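Local coordinates for protein RNA 2'-o-ribose methyltransferase (Thermus thermophilus, PDB 1IPA) that probably transfers a methyl group to a ribose 2'-hydroxyl of RNA, using a deeply knotted SPOUT-class domain joined to an eL30-like domain, at residues I118-G123 with S177-W182; T194-A199 with A224-A229; I212-E217 with A251-E256; G128-V133 with G149-Y154; R27-E32 with V165-R170. All blocks are in the same frame, centred on the assembly; numbering follows the deposited sequence.

Contact 1: residues I118-G123 with S177-W182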
# COMPACT_ATOMS: atom_id res chain seq x y z
N ILE A 118 -3.42 -6.47 -13.21
CA ILE A 118 -2.28 -6.56 -12.31
C ILE A 118 -1.24 -5.47 -12.49
O ILE A 118 -0.84 -5.15 -13.61
CB ILE A 118 -1.60 -7.94 -12.47
CG1 ILE A 118 -2.54 -9.04 -11.95
CG2 ILE A 118 -0.28 -7.98 -11.75
CD1 ILE A 118 -2.20 -10.42 -12.43
N LEU A 119 -0.80 -4.89 -11.38
CA LEU A 119 0.22 -3.86 -11.42
C LEU A 119 1.53 -4.43 -10.91
O LEU A 119 1.58 -4.96 -9.81
CB LEU A 119 -0.17 -2.66 -10.55
CG LEU A 119 0.90 -1.58 -10.39
CD1 LEU A 119 1.20 -0.98 -11.75
CD2 LEU A 119 0.44 -0.50 -9.43
N VAL A 120 2.57 -4.34 -11.71
CA VAL A 120 3.88 -4.83 -11.29
C VAL A 120 4.76 -3.62 -11.02
O VAL A 120 5.07 -2.86 -11.94
CB VAL A 120 4.53 -5.72 -12.37
CG1 VAL A 120 5.88 -6.24 -11.89
CG2 VAL A 120 3.62 -6.89 -12.71
N ALA A 121 5.14 -3.42 -9.77
CA ALA A 121 5.98 -2.29 -9.41
C ALA A 121 7.42 -2.76 -9.23
O ALA A 121 7.69 -3.67 -8.45
CB ALA A 121 5.46 -1.63 -8.14
N VAL A 122 8.33 -2.13 -9.95
CA VAL A 122 9.75 -2.48 -9.91
C VAL A 122 10.59 -1.36 -9.29
O VAL A 122 10.44 -0.19 -9.65
CB VAL A 122 10.28 -2.74 -11.35
CG1 VAL A 122 11.76 -3.10 -11.30
CG2 VAL A 122 9.46 -3.85 -12.02
N GLY A 123 11.48 -1.74 -8.38
CA GLY A 123 12.34 -0.77 -7.73
C GLY A 123 11.62 0.11 -6.72
O GLY A 123 12.08 1.21 -6.40
N SER A 177 13.34 -11.79 -11.12
CA SER A 177 13.37 -13.05 -11.87
C SER A 177 12.17 -13.91 -11.51
O SER A 177 11.54 -14.50 -12.38
CB SER A 177 14.64 -13.85 -11.56
OG SER A 177 15.80 -13.02 -11.58
N GLU A 178 11.86 -13.97 -10.21
CA GLU A 178 10.74 -14.76 -9.72
C GLU A 178 9.40 -14.25 -10.26
O GLU A 178 8.53 -15.04 -10.64
CB GLU A 178 10.70 -14.75 -8.19
CG GLU A 178 11.76 -15.60 -7.52
CD GLU A 178 11.85 -15.34 -6.02
OE1 GLU A 178 12.33 -14.26 -5.63
OE2 GLU A 178 11.42 -16.22 -5.25
N VAL A 179 9.24 -12.93 -10.27
CA VAL A 179 8.02 -12.33 -10.76
C VAL A 179 7.90 -12.52 -12.27
O VAL A 179 6.82 -12.81 -12.78
CB VAL A 179 7.97 -10.82 -10.40
CG1 VAL A 179 6.87 -10.12 -11.19
CG2 VAL A 179 7.72 -10.67 -8.91
N LEU A 180 9.01 -12.36 -12.97
CA LEU A 180 9.02 -12.53 -14.42
C LEU A 180 8.69 -13.98 -14.81
O LEU A 180 7.93 -14.22 -15.74
CB LEU A 180 10.38 -12.10 -14.99
CG LEU A 180 10.49 -10.58 -15.11
CD1 LEU A 180 11.91 -10.14 -15.42
CD2 LEU A 180 9.54 -10.12 -16.20
N ASP A 181 9.25 -14.94 -14.07
CA ASP A 181 8.97 -16.34 -14.35
C ASP A 181 7.50 -16.61 -14.05
O ASP A 181 6.85 -17.43 -14.71
CB ASP A 181 9.83 -17.26 -13.48
CG ASP A 181 11.32 -17.10 -13.76
OD1 ASP A 181 12.11 -17.78 -13.08
OD2 ASP A 181 11.69 -16.31 -14.66
N TRP A 182 6.97 -15.90 -13.06
CA TRP A 182 5.57 -16.07 -12.69
C TRP A 182 4.65 -15.62 -13.84
O TRP A 182 3.70 -16.32 -14.21
CB TRP A 182 5.25 -15.27 -11.43
CG TRP A 182 3.86 -15.47 -10.93
CD1 TRP A 182 3.40 -16.51 -10.19
CD2 TRP A 182 2.72 -14.63 -11.19
NE1 TRP A 182 2.05 -16.38 -9.97
CE2 TRP A 182 1.61 -15.23 -10.57
CE3 TRP A 182 2.54 -13.43 -11.88
CZ2 TRP A 182 0.33 -14.68 -10.62
CZ3 TRP A 182 1.27 -12.87 -11.94
CH2 TRP A 182 0.18 -13.50 -11.31

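Contact 2: residues T194-A199 with A224-A229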
# COMPACT_ATOMS: atom_id res chain seq x y z
N THR A 194 7.94 2.74 -20.33
CA THR A 194 9.26 3.32 -20.52
C THR A 194 9.13 4.66 -21.22
O THR A 194 8.25 4.84 -22.07
CB THR A 194 10.18 2.42 -21.40
OG1 THR A 194 9.48 2.05 -22.60
CG2 THR A 194 10.57 1.18 -20.65
N PRO A 195 9.99 5.63 -20.87
CA PRO A 195 9.92 6.95 -21.50
C PRO A 195 10.37 6.93 -22.97
O PRO A 195 10.05 7.83 -23.73
CB PRO A 195 10.83 7.80 -20.62
CG PRO A 195 11.87 6.80 -20.18
CD PRO A 195 11.02 5.61 -19.82
N HIS A 196 11.10 5.90 -23.37
CA HIS A 196 11.55 5.84 -24.76
C HIS A 196 10.73 4.95 -25.69
O HIS A 196 11.15 4.67 -26.81
CB HIS A 196 13.03 5.48 -24.84
CG HIS A 196 13.41 4.26 -24.07
ND1 HIS A 196 13.07 2.99 -24.47
CD2 HIS A 196 14.15 4.11 -22.94
CE1 HIS A 196 13.57 2.11 -23.62
NE2 HIS A 196 14.23 2.77 -22.68
N ALA A 197 9.56 4.52 -25.23
CA ALA A 197 8.69 3.69 -26.06
C ALA A 197 8.04 4.62 -27.08
O ALA A 197 7.77 5.78 -26.79
CB ALA A 197 7.62 3.02 -25.21
N GLU A 198 7.77 4.09 -28.26
CA GLU A 198 7.16 4.87 -29.32
C GLU A 198 5.65 4.99 -29.15
O GLU A 198 5.06 6.03 -29.41
CB GLU A 198 7.45 4.23 -30.67
CG GLU A 198 7.17 5.14 -31.85
CD GLU A 198 7.32 4.42 -33.17
OE1 GLU A 198 8.14 3.47 -33.24
OE2 GLU A 198 6.63 4.83 -34.14
N ALA A 199 5.03 3.90 -28.71
CA ALA A 199 3.59 3.89 -28.51
C ALA A 199 3.18 4.57 -27.21
O ALA A 199 3.82 4.41 -26.17
CB ALA A 199 3.07 2.46 -28.53
N ALA A 224 15.61 -6.67 -19.08
CA ALA A 224 14.88 -7.89 -18.76
C ALA A 224 13.37 -7.70 -18.90
O ALA A 224 12.68 -8.53 -19.48
CB ALA A 224 15.22 -8.35 -17.36
N TRP A 225 12.86 -6.60 -18.35
CA TRP A 225 11.43 -6.31 -18.42
C TRP A 225 10.96 -5.91 -19.80
O TRP A 225 9.85 -6.25 -20.20
CB TRP A 225 11.04 -5.21 -17.42
CG TRP A 225 11.18 -5.65 -16.01
CD1 TRP A 225 12.28 -5.51 -15.20
CD2 TRP A 225 10.23 -6.42 -15.25
NE1 TRP A 225 12.07 -6.13 -14.00
CE2 TRP A 225 10.82 -6.70 -14.00
CE3 TRP A 225 8.94 -6.89 -15.52
CZ2 TRP A 225 10.17 -7.44 -13.02
CZ3 TRP A 225 8.28 -7.63 -14.54
CH2 TRP A 225 8.90 -7.89 -13.30
N LEU A 226 11.80 -5.20 -20.54
CA LEU A 226 11.44 -4.75 -21.88
C LEU A 226 11.42 -5.87 -22.92
O LEU A 226 10.64 -5.83 -23.87
CB LEU A 226 12.39 -3.63 -22.33
CG LEU A 226 12.34 -2.41 -21.41
CD1 LEU A 226 13.13 -1.26 -22.01
CD2 LEU A 226 10.90 -2.00 -21.20
N GLU A 227 12.28 -6.87 -22.74
CA GLU A 227 12.34 -7.99 -23.66
C GLU A 227 11.20 -8.96 -23.37
O GLU A 227 10.74 -9.68 -24.26
CB GLU A 227 13.69 -8.70 -23.52
CG GLU A 227 14.87 -7.80 -23.85
CD GLU A 227 16.22 -8.46 -23.61
OE1 GLU A 227 16.51 -8.82 -22.44
OE2 GLU A 227 16.99 -8.62 -24.58
N ALA A 228 10.72 -8.97 -22.13
CA ALA A 228 9.64 -9.87 -21.75
C ALA A 228 8.25 -9.34 -22.07
O ALA A 228 7.29 -10.10 -22.13
CB ALA A 228 9.74 -10.20 -20.27
N ALA A 229 8.14 -8.03 -22.27
CA ALA A 229 6.84 -7.42 -22.55
C ALA A 229 6.30 -7.66 -23.95
O ALA A 229 7.06 -7.70 -24.91
CB ALA A 229 6.91 -5.92 -22.28

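Contact 3: residues I212-E217 with A251-E256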
# COMPACT_ATOMS: atom_id res chain seq x y z
N ILE A 212 0.83 -4.82 -15.88
CA ILE A 212 1.49 -3.58 -16.27
C ILE A 212 2.63 -3.27 -15.31
O ILE A 212 2.43 -3.09 -14.11
CB ILE A 212 0.51 -2.40 -16.25
CG1 ILE A 212 -0.72 -2.74 -17.10
CG2 ILE A 212 1.21 -1.15 -16.76
CD1 ILE A 212 -1.81 -1.68 -17.07
N ALA A 213 3.84 -3.18 -15.86
CA ALA A 213 5.01 -2.90 -15.07
C ALA A 213 5.42 -1.43 -15.12
O ALA A 213 5.27 -0.77 -16.14
CB ALA A 213 6.16 -3.77 -15.53
N VAL A 214 5.93 -0.94 -14.00
CA VAL A 214 6.41 0.43 -13.89
C VAL A 214 7.68 0.39 -13.04
O VAL A 214 7.76 -0.35 -12.06
CB VAL A 214 5.36 1.35 -13.22
CG1 VAL A 214 5.94 2.74 -13.04
CG2 VAL A 214 4.12 1.44 -14.08
N GLY A 215 8.69 1.16 -13.43
CA GLY A 215 9.93 1.16 -12.68
C GLY A 215 10.01 2.36 -11.75
O GLY A 215 9.01 3.05 -11.56
N PRO A 216 11.19 2.63 -11.16
CA PRO A 216 11.35 3.77 -10.25
C PRO A 216 11.09 5.03 -11.06
O PRO A 216 11.21 5.00 -12.28
CB PRO A 216 12.81 3.66 -9.81
CG PRO A 216 13.11 2.19 -9.95
CD PRO A 216 12.44 1.87 -11.27
N GLU A 217 10.76 6.14 -10.40
CA GLU A 217 10.49 7.37 -11.13
C GLU A 217 11.75 8.00 -11.70
O GLU A 217 11.70 8.69 -12.72
CB GLU A 217 9.75 8.38 -10.25
CG GLU A 217 10.58 8.99 -9.15
CD GLU A 217 9.79 10.00 -8.35
OE1 GLU A 217 8.86 9.59 -7.62
OE2 GLU A 217 10.08 11.21 -8.44
N ALA A 251 -1.75 5.12 -11.42
CA ALA A 251 -3.15 5.49 -11.54
C ALA A 251 -3.52 5.70 -13.00
O ALA A 251 -4.55 5.21 -13.48
CB ALA A 251 -3.44 6.75 -10.75
N LEU A 252 -2.67 6.44 -13.71
CA LEU A 252 -2.90 6.72 -15.12
C LEU A 252 -3.08 5.44 -15.93
O LEU A 252 -4.09 5.25 -16.59
CB LEU A 252 -1.73 7.54 -15.69
CG LEU A 252 -1.64 8.97 -15.14
CD1 LEU A 252 -0.34 9.64 -15.58
CD2 LEU A 252 -2.85 9.76 -15.64
N LEU A 253 -2.09 4.56 -15.87
CA LEU A 253 -2.13 3.30 -16.60
C LEU A 253 -3.32 2.43 -16.19
O LEU A 253 -4.01 1.88 -17.03
CB LEU A 253 -0.83 2.52 -16.34
CG LEU A 253 0.44 3.29 -16.72
CD1 LEU A 253 1.62 2.70 -15.99
CD2 LEU A 253 0.63 3.27 -18.23
N LEU A 254 -3.56 2.33 -14.88
CA LEU A 254 -4.66 1.51 -14.39
C LEU A 254 -6.05 2.08 -14.70
O LEU A 254 -6.99 1.32 -14.97
CB LEU A 254 -4.48 1.25 -12.89
CG LEU A 254 -3.18 0.51 -12.57
CD1 LEU A 254 -3.09 0.22 -11.08
CD2 LEU A 254 -3.11 -0.79 -13.36
N TYR A 255 -6.19 3.41 -14.67
CA TYR A 255 -7.48 4.01 -15.00
C TYR A 255 -7.77 3.89 -16.49
O TYR A 255 -8.92 3.83 -16.89
CB TYR A 255 -7.56 5.47 -14.57
CG TYR A 255 -8.16 5.60 -13.19
CD1 TYR A 255 -7.38 5.42 -12.04
CD2 TYR A 255 -9.53 5.81 -13.03
CE1 TYR A 255 -7.95 5.44 -10.77
CE2 TYR A 255 -10.11 5.83 -11.77
CZ TYR A 255 -9.31 5.65 -10.65
OH TYR A 255 -9.88 5.67 -9.40
N GLU A 256 -6.72 3.86 -17.31
CA GLU A 256 -6.89 3.71 -18.75
C GLU A 256 -7.35 2.28 -19.03
O GLU A 256 -8.05 2.02 -20.00
CB GLU A 256 -5.57 3.98 -19.48
CG GLU A 256 -5.53 3.44 -20.94
CD GLU A 256 -6.59 4.06 -21.86
OE1 GLU A 256 -6.75 3.55 -23.00
OE2 GLU A 256 -7.25 5.05 -21.47

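Contact 4: residues G128-V133 with G149-Y154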
# COMPACT_ATOMS: atom_id res chain seq x y z
N GLY A 128 6.36 4.86 1.91
CA GLY A 128 5.41 5.91 1.60
C GLY A 128 4.94 5.73 0.17
O GLY A 128 3.74 5.78 -0.10
N ASN A 129 5.89 5.51 -0.75
CA ASN A 129 5.58 5.30 -2.16
C ASN A 129 4.76 4.04 -2.34
O ASN A 129 3.79 4.02 -3.11
CB ASN A 129 6.86 5.18 -2.99
CG ASN A 129 7.56 6.51 -3.19
OD1 ASN A 129 8.60 6.59 -3.85
ND2 ASN A 129 6.98 7.57 -2.63
N LEU A 130 5.14 2.99 -1.62
CA LEU A 130 4.43 1.72 -1.70
C LEU A 130 2.96 1.93 -1.36
O LEU A 130 2.07 1.43 -2.05
CB LEU A 130 5.03 0.69 -0.73
CG LEU A 130 4.20 -0.58 -0.59
CD1 LEU A 130 4.08 -1.28 -1.94
CD2 LEU A 130 4.82 -1.49 0.47
N GLY A 131 2.71 2.65 -0.27
CA GLY A 131 1.35 2.92 0.15
C GLY A 131 0.56 3.73 -0.86
O GLY A 131 -0.60 3.41 -1.15
N ALA A 132 1.17 4.78 -1.40
CA ALA A 132 0.48 5.62 -2.39
C ALA A 132 0.12 4.79 -3.61
O ALA A 132 -0.98 4.90 -4.15
CB ALA A 132 1.37 6.83 -2.79
N VAL A 133 1.05 3.94 -4.05
CA VAL A 133 0.82 3.06 -5.19
C VAL A 133 -0.33 2.09 -4.97
O VAL A 133 -1.14 1.87 -5.86
CB VAL A 133 2.08 2.23 -5.53
CG1 VAL A 133 1.76 1.21 -6.63
CG2 VAL A 133 3.20 3.16 -5.99
N GLY A 149 10.69 -6.66 -5.24
CA GLY A 149 11.69 -6.10 -4.35
C GLY A 149 11.35 -5.83 -2.89
O GLY A 149 11.50 -4.69 -2.43
N GLY A 150 10.92 -6.84 -2.15
CA GLY A 150 10.61 -6.64 -0.74
C GLY A 150 9.46 -5.70 -0.41
O GLY A 150 9.30 -4.63 -1.02
N VAL A 151 8.68 -6.09 0.59
CA VAL A 151 7.53 -5.32 1.02
C VAL A 151 7.32 -5.44 2.54
O VAL A 151 7.70 -6.44 3.15
CB VAL A 151 6.27 -5.83 0.28
CG1 VAL A 151 5.58 -6.91 1.10
CG2 VAL A 151 5.34 -4.69 -0.04
N ASP A 152 6.75 -4.41 3.16
CA ASP A 152 6.45 -4.43 4.60
C ASP A 152 5.01 -3.95 4.72
O ASP A 152 4.75 -2.76 4.73
CB ASP A 152 7.36 -3.47 5.38
CG ASP A 152 7.07 -3.48 6.88
OD1 ASP A 152 6.11 -4.17 7.30
OD2 ASP A 152 7.77 -2.80 7.65
N LEU A 153 4.09 -4.90 4.82
CA LEU A 153 2.67 -4.58 4.90
C LEU A 153 2.17 -3.97 6.21
O LEU A 153 1.03 -3.52 6.27
CB LEU A 153 1.87 -5.85 4.59
CG LEU A 153 2.27 -6.58 3.30
CD1 LEU A 153 1.49 -7.88 3.18
CD2 LEU A 153 2.04 -5.68 2.10
N TYR A 154 2.99 -3.93 7.24
CA TYR A 154 2.51 -3.38 8.50
C TYR A 154 3.17 -2.09 8.98
O TYR A 154 2.88 -1.62 10.08
CB TYR A 154 2.59 -4.46 9.59
CG TYR A 154 1.80 -5.71 9.21
CD1 TYR A 154 2.43 -6.81 8.61
CD2 TYR A 154 0.41 -5.74 9.36
CE1 TYR A 154 1.67 -7.91 8.15
CE2 TYR A 154 -0.34 -6.82 8.90
CZ TYR A 154 0.29 -7.90 8.29
OH TYR A 154 -0.48 -8.94 7.82

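Contact 5: residues R27-E32 with V165-R170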
# COMPACT_ATOMS: atom_id res chain seq x y z
N ARG A 27 4.82 -9.48 16.72
CA ARG A 27 3.61 -9.69 15.94
C ARG A 27 2.53 -8.67 16.27
O ARG A 27 1.35 -9.01 16.39
CB ARG A 27 3.08 -11.10 16.15
CG ARG A 27 3.97 -12.15 15.53
CD ARG A 27 3.47 -13.54 15.80
NE ARG A 27 4.45 -14.54 15.39
CZ ARG A 27 4.29 -15.85 15.52
NH1 ARG A 27 3.18 -16.35 16.07
NH2 ARG A 27 5.25 -16.67 15.10
N ARG A 28 2.93 -7.41 16.40
CA ARG A 28 1.98 -6.34 16.69
C ARG A 28 2.36 -5.07 15.94
O ARG A 28 3.52 -4.87 15.58
CB ARG A 28 1.92 -6.11 18.19
CG ARG A 28 1.11 -7.18 18.89
CD ARG A 28 1.20 -7.10 20.39
NE ARG A 28 0.27 -8.03 21.01
CZ ARG A 28 0.35 -9.36 20.92
NH1 ARG A 28 1.33 -9.92 20.22
NH2 ARG A 28 -0.56 -10.12 21.51
N PHE A 29 1.37 -4.21 15.69
CA PHE A 29 1.61 -2.97 14.98
C PHE A 29 0.54 -1.95 15.32
O PHE A 29 -0.56 -2.30 15.75
CB PHE A 29 1.69 -3.20 13.46
CG PHE A 29 0.42 -3.71 12.84
CD1 PHE A 29 -0.37 -2.86 12.06
CD2 PHE A 29 0.01 -5.03 13.01
CE1 PHE A 29 -1.54 -3.32 11.46
CE2 PHE A 29 -1.16 -5.50 12.41
CZ PHE A 29 -1.94 -4.64 11.64
N LEU A 30 0.87 -0.68 15.12
CA LEU A 30 -0.02 0.42 15.41
C LEU A 30 -0.82 0.82 14.19
O LEU A 30 -0.34 0.75 13.06
CB LEU A 30 0.77 1.61 15.92
CG LEU A 30 1.66 1.36 17.14
CD1 LEU A 30 2.69 2.48 17.27
CD2 LEU A 30 0.81 1.25 18.39
N ILE A 31 -2.05 1.24 14.43
CA ILE A 31 -2.91 1.68 13.36
C ILE A 31 -3.48 3.05 13.71
O ILE A 31 -4.41 3.17 14.51
CB ILE A 31 -4.06 0.68 13.13
CG1 ILE A 31 -3.48 -0.72 12.87
CG2 ILE A 31 -4.91 1.15 11.96
CD1 ILE A 31 -4.54 -1.82 12.64
N GLU A 32 -2.90 4.09 13.11
CA GLU A 32 -3.32 5.48 13.33
C GLU A 32 -4.43 5.92 12.36
O GLU A 32 -4.30 5.77 11.14
CB GLU A 32 -2.10 6.40 13.19
CG GLU A 32 -2.39 7.89 13.11
CD GLU A 32 -1.14 8.76 13.33
OE1 GLU A 32 -0.05 8.41 12.83
OE2 GLU A 32 -1.25 9.81 14.01
N VAL A 165 -5.76 0.65 2.72
CA VAL A 165 -6.02 -0.28 1.63
C VAL A 165 -5.11 -1.52 1.66
O VAL A 165 -5.47 -2.55 1.10
CB VAL A 165 -5.90 0.46 0.26
CG1 VAL A 165 -5.57 -0.50 -0.85
CG2 VAL A 165 -7.22 1.18 -0.04
N VAL A 166 -3.96 -1.41 2.32
CA VAL A 166 -3.02 -2.53 2.42
C VAL A 166 -3.61 -3.76 3.12
O VAL A 166 -3.14 -4.87 2.91
CB VAL A 166 -1.73 -2.17 3.20
CG1 VAL A 166 -0.84 -1.35 2.34
CG2 VAL A 166 -2.07 -1.42 4.48
N PHE A 167 -4.62 -3.54 3.96
CA PHE A 167 -5.26 -4.62 4.70
C PHE A 167 -6.15 -5.49 3.82
O PHE A 167 -6.60 -6.55 4.26
CB PHE A 167 -6.10 -4.05 5.85
CG PHE A 167 -5.32 -3.20 6.81
CD1 PHE A 167 -5.79 -1.95 7.19
CD2 PHE A 167 -4.11 -3.65 7.34
CE1 PHE A 167 -5.07 -1.15 8.06
CE2 PHE A 167 -3.38 -2.85 8.21
CZ PHE A 167 -3.85 -1.60 8.57
N SER A 168 -6.40 -5.06 2.59
CA SER A 168 -7.29 -5.80 1.70
C SER A 168 -6.80 -6.05 0.25
O SER A 168 -7.23 -7.02 -0.38
CB SER A 168 -8.65 -5.10 1.66
OG SER A 168 -8.51 -3.72 1.35
N LEU A 169 -5.93 -5.19 -0.27
CA LEU A 169 -5.43 -5.37 -1.63
C LEU A 169 -4.31 -6.41 -1.72
O LEU A 169 -3.26 -6.25 -1.11
CB LEU A 169 -4.91 -4.05 -2.19
CG LEU A 169 -4.46 -4.12 -3.65
CD1 LEU A 169 -5.63 -4.58 -4.51
CD2 LEU A 169 -3.96 -2.75 -4.12
N ARG A 170 -4.54 -7.47 -2.49
CA ARG A 170 -3.54 -8.52 -2.65
C ARG A 170 -2.22 -7.91 -3.13
O ARG A 170 -2.08 -7.50 -4.28
CB ARG A 170 -4.01 -9.58 -3.64
CG ARG A 170 -3.00 -10.69 -3.80
CD ARG A 170 -3.32 -11.65 -4.95
NE ARG A 170 -4.43 -12.56 -4.66
CZ ARG A 170 -5.71 -12.28 -4.86
NH1 ARG A 170 -6.06 -11.11 -5.36
NH2 ARG A 170 -6.64 -13.18 -4.57

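Contact 1: residues I118-G123 with S177-W182
The I118 and V120 side chains meet W182 and V179 in a purely apolar strand-on-helix contact, where helix 176-185 packs on one face of the parallel sheet of the methyltransferase domain. The two strand residues are two positions apart and so point to the same face, while the helix supplies side chains three positions apart. V120 and V179 approach tip to tip: V120 CG1 stands 4.1 Å from V179 CG1. Each of these methyls is the branch anti to its own backbone N (chi1 -179° for V120, 167° for V179), which carries both into the gap between strand and helix.

This is the layering of a Rossmann-like alpha/beta/alpha fold, in which strand 117-122 is flanked by parallel neighbours and sandwiched between helices. Helix 127-140 lies against the reverse face, where L119 meets V133 and A137.

The second pair works differently. I118 CD1 comes to the rim of the W182 indole, close to the ring plane, and touches the far corner CH2 at 4.1 Å. W182 holds CG anti to its backbone N (chi1 -176°), which swings the six-membered ring along toward the start of the strand. L146 of the next strand touches both I118 and W182. The indole of W225, from helix 223-228, packs against both valines.

Contact 2: residues T194-A199 with A224-A229
L226 projects from helix 223-228 onto the loop T194-A199, and its two methyl branches make the closest contacts. CB leaves the helix directed at the loop but makes no close approach itself. The next atom, CG, lies 4.1 Å from T194 CG2, and there the chain forks. CD2 comes to only 3.2 Å from T194 CG2, closer than two methyls normally sit, so the exact placement of this pair is doubtful. CD1 bridges two partners: it is 3.8 Å from T194 CG2 and also 3.8 Å from H196 CE1, reaching the imidazole at its edge, near the ring plane.

T194 turns its methyl to the helix because CG2 is anti to its carbonyl carbon, with OG1 at chi1 50°. The imidazole of H196 folds back over the same threonine, with T194 CB 4.1 Å above one face and shifted toward the rim. An alanine at L226 would remove both branches and is likely to leave the T194 methyl and the H196 edge without their apolar partner.

T194 to A197 form a type I beta turn just after strand 190-193, and the T194 backbone is hydrogen-bonded to the backbone of V233. The helix carrying L226 is the connection of a beta-alpha-beta crossover from strand 210-214 to strand 231-233, packed here on the turn that follows the strand it passes over.

Contact 3: residues I212-E217 with A251-E256
One methyl, L253 CD1, is the bump of this contact, and the hollow it enters is made by I212 and V214 on strand 210-214. These two residues alternate with A213, whose CB points to the other face, so their side chains stand side by side with a groove between them. L253 CD1 lies 3.9 Å from I212 CG2 on one wall and 3.4 Å from V214 CG2 on the other, the second approach being tight for two methyls. The walls are different branches of the two residues: I212 offers the methyl anti to its backbone N, whereas V214 offers the one beside it. L253 comes in across both at a slant.

In the parallel sheet of the knotted, Rossmann-like domain, this is the packing of the last helix, 246-261, on a central strand. Strand 212-214 and helix 251-256 run nearly antiparallel, at 169°, with their axes 10.0 Å apart, an ordinary spacing for a helix on a sheet. T193 of the adjoining strand touches both V214 and L253 and adds to the surface on which the leucine rests.

The second fit is shallower. I212 stretches its longer arm past L254 in the opposite sense, bringing I212 CD1 to 4.0 Å from L254 CD2. The same CD1 also rests 4.2 Å from L253 O, so the tip of the isoleucine lies against the helix, touching both one leucine's carbonyl oxygen and the next leucine's methyl. Beyond it, L254 continues onto L117 and L119 of the neighbouring strand and onto A137 and A140 of helix 127-140.

Contact 4: residues G128-V133 with G149-Y154
V151 meets L130 with an unusual side-chain torsion, chi1 92°, well removed from a staggered position. The contact belongs to a beta-alpha-beta unit of the Rossmann-like domain: strand 117-122 leads into helix 127-140, which returns to strand 144-148, and the loop after that strand folds back beside the early turns of the helix. No hydrogen bond joins the two; the contact is mainly methyl against methyl.

From the helix side, L130 extends with CG anti to its backbone N, which carries the isobutyl end toward the loop, where both methyls come near V151. V151 lies across it at about a right angle and presents a single branch: V151 CG2 is 3.3 Å from L130 CD2 and 4.1 Å from L130 CD1. The shorter distance is tight for methyl groups; together with the skewed torsion it suggests local strain, or some uncertainty in where the valine branches are placed. L130 CD2 also lies near the next peptide, 4.4 Å from D152 N. V151 continues onto A173 of the edge strand 171-174, while L130 also touches L124.

Just past the packed pair, D152 turns its carboxylate to polar partners. D152 OD2 forms a salt bridge with R23 of helix 20-26, linking the loop to the N-terminal part of the chain. The other oxygen closes an Asx turn: Y154 N donates to D152 OD1 over 3.1 Å, fairly straight at 157°, arriving from above the carboxylate plane and 42° out of it.

Contact 5: residues R27-E32 with V165-R170
F29 and I31 of strand 28-32 close on the ring of F167, which stands out from the 3-10 turn at 165-167. This is an interdomain contact: the strand edges the mixed sheet of the N-terminal, eL30-like domain, and the turn belongs to the knotted methyltransferase domain.

The backbones stay well apart, I31 CA and F167 CA being 11.0 Å from each other, so long side chains must span the gap. F29 and F167 slide past each other in opposite senses, with F29 CE1 3.8 Å from F167 CE2 and the rings set obliquely. F29 reaches there with CG lying between its backbone N and carbonyl carbon (chi1 64°). I31 comes from the opposite direction to F167 and puts CD1 4.1 Å from F167 CZ. From its own segment, V166 CG2 sits 4.1 Å above one ring face, over the centre. I159 touches both phenylalanines, and A40 of helix 34-42 touches I31 and F167.

Because one ring meets both strand residues, an alanine at F167 would probably open a gap between the domains and leave F29 and I31 without this partner.

The looser side begins directly after the ring. S168 is exposed to solvent and makes no contact with the strand, and there the turn is held by its own backbone: V165 O accepts from L169 N at 3.0 Å and from S168 N at 3.1 Å.

How the contacts relate
Contacts 1 and 3 share neighbouring strands of one parallel sheet, joined where V120 N lies 2.7 Å from I212 O, a probable hydrogen bond. Contact 2 adjoins contact 1 through W225, whose CZ3 is 3.3 Å from L180 CD2. Contact 4 meets contact 1 from the other face of the sheet, V133 CG1 lying 3.5 Å from L119 CD2. It also meets contact 5, where Y154 CD2 is 3.5 Å from F29 CE2, and thus leads to the domain boundary. Contacts 2 and 5 are farthest apart, their centres about 33 Å from each other. In SPOUT enzymes the cofactor pocket is formed by loops of the knot, so the loops in contacts 2 and 3 probably lie near it.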